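Local coordinates for chitin elicitor-binding protein (Oryza sativa subsp. japonica, PDB 5JCD), which perceives chitin oligosaccharide elicitors for rice defence responses, the chain here being the LysM-bearing part of a longer membrane protein, at residues Y149-G152 against K153-T157; Y164-T167 against E168-L172. One frame throughout, in Å; residues are numbered along the deposited sequence.

Contact 1: Y149-G152 against K153-T157; sequences YSVG and KGENT. With NAG (2-acetamido-2-deoxy-beta-D-glucopyranose), chain D.
E155 and Y149 meet where the phenol oxygen OH donates to carboxylate oxygen OE1 over 2.7 Å, on the syn side and 35° out of the carboxylate plane. The same OE1 accepts from the backbone: G152 N lies 2.7 Å away, but well above that plane and on the opposite face from the hydroxyl. Gripped from both faces, OE1 is fixed by two donors, which probably limits rotation of the carboxylate; its plane is tilted only 15° from that of the ring, with OE1 at the ring edge. E155 can turn back in this way because its CG is anti to the carbonyl carbon (chi1 -70°) and the chain beyond is extended. With E155 cut back to an alanine, the Y149 hydroxyl and the G152 N-H would probably lose the acceptor they share. The backbone closes the loop beneath, with E155 N bonded to G152 O at 3.2 Å across a type II turn whose third residue, G154, takes the positive phi that such a turn needs. Packing is slighter: V151 CG1 slides past E155, 4.1 Å from its CB, while both side chains also touch I160. Beyond the turn, N156 ND2 is covalently bonded to C1 of NAG, an N-linked sugar, and N156 OD1 caps A159 N. This is the turn leading from the first strand to the first helix of a LysM domain, and its G154 belongs to the chitin-binding site.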
# COMPACT_ATOMS: atom_id res chain seq x y z
N TYR A 149 3.54 2.98 4.17
CA TYR A 149 4.88 3.52 3.97
C TYR A 149 5.96 2.50 4.34
O TYR A 149 5.95 1.95 5.45
CB TYR A 149 5.05 4.76 4.83
CG TYR A 149 6.37 5.42 4.69
CD1 TYR A 149 6.61 6.30 3.64
CD2 TYR A 149 7.39 5.19 5.62
CE1 TYR A 149 7.85 6.92 3.49
CE2 TYR A 149 8.63 5.82 5.48
CZ TYR A 149 8.84 6.67 4.41
OH TYR A 149 10.03 7.30 4.25
N SER A 150 6.88 2.23 3.41
CA SER A 150 8.00 1.34 3.66
C SER A 150 9.22 2.13 4.14
O SER A 150 9.78 2.90 3.38
CB SER A 150 8.34 0.53 2.41
OG SER A 150 9.45 -0.33 2.64
N VAL A 151 9.65 1.88 5.37
CA VAL A 151 10.75 2.62 5.96
C VAL A 151 12.06 2.45 5.17
O VAL A 151 12.49 1.33 4.84
CB VAL A 151 11.01 2.17 7.43
CG1 VAL A 151 12.29 2.78 7.94
CG2 VAL A 151 9.83 2.51 8.34
N GLY A 152 12.67 3.58 4.85
CA GLY A 152 13.94 3.61 4.16
C GLY A 152 15.11 3.42 5.10
O GLY A 152 14.98 3.60 6.31
N LYS A 153 16.26 3.04 4.55
CA LYS A 153 17.46 2.85 5.35
C LYS A 153 17.96 4.15 5.95
O LYS A 153 18.13 5.15 5.25
CB LYS A 153 18.55 2.19 4.50
CG LYS A 153 19.97 2.64 4.79
CD LYS A 153 20.98 1.57 4.38
CE LYS A 153 20.94 0.37 5.34
NZ LYS A 153 21.98 0.44 6.43
N GLY A 154 18.23 4.12 7.25
CA GLY A 154 18.74 5.27 7.96
C GLY A 154 17.62 6.20 8.42
O GLY A 154 17.89 7.17 9.08
N GLU A 155 16.37 5.87 8.11
CA GLU A 155 15.26 6.70 8.53
C GLU A 155 14.86 6.54 10.01
O GLU A 155 15.10 5.50 10.64
CB GLU A 155 14.05 6.49 7.62
CG GLU A 155 14.26 7.07 6.21
CD GLU A 155 13.12 6.83 5.21
OE1 GLU A 155 12.15 6.10 5.51
OE2 GLU A 155 13.22 7.38 4.09
N ASN A 156 14.27 7.58 10.57
CA ASN A 156 13.76 7.56 11.93
C ASN A 156 12.29 8.01 11.97
O ASN A 156 11.79 8.64 11.05
CB ASN A 156 14.64 8.40 12.86
CG ASN A 156 14.80 9.84 12.39
OD1 ASN A 156 13.87 10.64 12.51
ND2 ASN A 156 16.00 10.18 11.90
N THR A 157 11.60 7.68 13.05
CA THR A 157 10.17 7.95 13.14
C THR A 157 9.89 9.45 13.24
O THR A 157 8.82 9.92 12.85
CB THR A 157 9.55 7.22 14.35
OG1 THR A 157 10.34 7.47 15.52
CG2 THR A 157 9.55 5.72 14.12
C1 NAG D . 16.19 11.58 11.54
C2 NAG D . 17.27 12.21 12.42
C3 NAG D . 17.56 13.64 11.98
C4 NAG D . 18.05 13.59 10.54
C5 NAG D . 16.93 12.99 9.69
C6 NAG D . 17.27 12.95 8.19
C7 NAG D . 17.39 11.13 14.55
C8 NAG D . 16.82 10.99 15.93
N2 NAG D . 16.91 12.13 13.82
O3 NAG D . 18.50 14.26 12.84
O4 NAG D . 18.43 14.86 10.04
O5 NAG D . 16.59 11.70 10.17
O6 NAG D . 18.33 12.06 7.88
O7 NAG D . 18.26 10.36 14.13

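Contact 2: Y164-T167 against E168-L172; sequences YGVT and ESTLL
V166 meets T170 through a first torsion away from the staggered values: chi1 of 138° carries V166 CG1 toward the first turn of the next helix, where it lies 4.2 Å from T170 CG2, and the two side chains cross at about a right angle. CG1 of V166 also packs 4.3 Å from L171 CB, an apolar contact that L171 extends by touching I160 and V191. T167, with chi1 at -106°, points its methyl, not its hydroxyl, into the opening turn, CG2 sitting 3.5 Å from T170 OG1. Its approach to S169 OG is shorter still, so the exact rotation of this exposed side chain, and with it the placing of the methyl, is doubtful. T167 stands at the N-cap position, and its carbonyl O starts the helical bonding by accepting from L171 N at 3.0 Å, with an N-H...O angle of 158° and the donor in the carbonyl plane. L172 N to E168 O follows as the next helical bond. E168 turns away from the loop, and its OE2 takes a hydrogen bond from T157 OG1. Just upstream, G165 is the C-prime residue of a Schellman motif that ends helix 157-163, so one helix stops and the next starts within a few residues. Chemically, the helix start rests on the T167 O to L171 N bond and the packing of V166 CG1, without a side-chain cap from T167, while the carboxylate of E168 in the first turn would probably interact favourably with the positive end of the helix dipole.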
# COMPACT_ATOMS: atom_id res chain seq x y z
N TYR A 164 5.29 13.87 6.99
CA TYR A 164 3.88 13.67 6.66
C TYR A 164 2.95 14.51 7.51
O TYR A 164 1.74 14.24 7.57
CB TYR A 164 3.50 12.18 6.65
CG TYR A 164 4.15 11.49 5.48
CD1 TYR A 164 3.78 11.82 4.17
CD2 TYR A 164 5.17 10.54 5.66
CE1 TYR A 164 4.40 11.23 3.08
CE2 TYR A 164 5.79 9.93 4.56
CZ TYR A 164 5.40 10.28 3.29
OH TYR A 164 6.01 9.70 2.22
N GLY A 165 3.51 15.52 8.17
CA GLY A 165 2.72 16.50 8.91
C GLY A 165 1.94 15.80 9.99
O GLY A 165 0.76 16.06 10.23
N VAL A 166 2.62 14.88 10.64
CA VAL A 166 2.03 14.09 11.67
C VAL A 166 2.92 14.15 12.90
O VAL A 166 4.12 14.38 12.80
CB VAL A 166 1.78 12.65 11.14
CG1 VAL A 166 2.13 11.59 12.15
CG2 VAL A 166 0.35 12.52 10.65
N THR A 167 2.31 14.02 14.06
CA THR A 167 3.05 13.93 15.30
C THR A 167 3.76 12.58 15.42
O THR A 167 3.21 11.54 15.06
CB THR A 167 2.10 14.19 16.50
OG1 THR A 167 2.37 15.49 17.03
CG2 THR A 167 2.32 13.20 17.59
N GLU A 168 4.98 12.60 15.95
CA GLU A 168 5.73 11.36 16.12
C GLU A 168 5.01 10.34 17.00
O GLU A 168 4.96 9.15 16.65
CB GLU A 168 7.15 11.64 16.66
CG GLU A 168 7.97 10.36 16.80
CD GLU A 168 9.40 10.57 17.24
OE1 GLU A 168 9.85 11.73 17.32
OE2 GLU A 168 10.08 9.55 17.48
N SER A 169 4.39 10.77 18.10
CA SER A 169 3.67 9.83 18.97
C SER A 169 2.45 9.24 18.29
O SER A 169 2.09 8.08 18.53
CB SER A 169 3.32 10.45 20.34
OG SER A 169 2.62 11.66 20.18
N THR A 170 1.77 10.06 17.49
CA THR A 170 0.70 9.56 16.63
C THR A 170 1.24 8.42 15.74
O THR A 170 0.63 7.36 15.62
CB THR A 170 0.11 10.67 15.74
OG1 THR A 170 -0.66 11.58 16.55
CG2 THR A 170 -0.79 10.09 14.70
N LEU A 171 2.39 8.66 15.11
CA LEU A 171 2.97 7.65 14.25
C LEU A 171 3.27 6.41 15.09
O LEU A 171 2.95 5.30 14.69
CB LEU A 171 4.23 8.16 13.55
CG LEU A 171 4.80 7.28 12.43
CD1 LEU A 171 3.77 7.16 11.32
CD2 LEU A 171 6.11 7.86 11.87
N LEU A 172 3.83 6.63 16.28
CA LEU A 172 4.23 5.55 17.19
C LEU A 172 3.08 4.76 17.80
O LEU A 172 3.14 3.54 17.87
CB LEU A 172 5.12 6.10 18.31
CG LEU A 172 6.45 6.61 17.77
CD1 LEU A 172 7.29 7.38 18.80
CD2 LEU A 172 7.23 5.48 17.11

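In the fold
Along the chain the two contacts come in series, neither enclosing nor crossing the other. Contact 1 closes the tight turn by which strand 145-150 leaves the sheet and enters helix 157-163; contact 2 closes the bend between that helix and helix 168-174, after which the chain returns through strand 188-193, antiparallel to strand 145-150. Together they mark two successive junctions of the beta-alpha-alpha-beta order of a LysM domain, here the second LysM range. Their centres lie about 13 Å apart, yet they touch: T157 CG2 packs on L172 CD2 and Y149 CE1 on Y164 OH, joining the start of one helix to the next and the strand to the first helix's end.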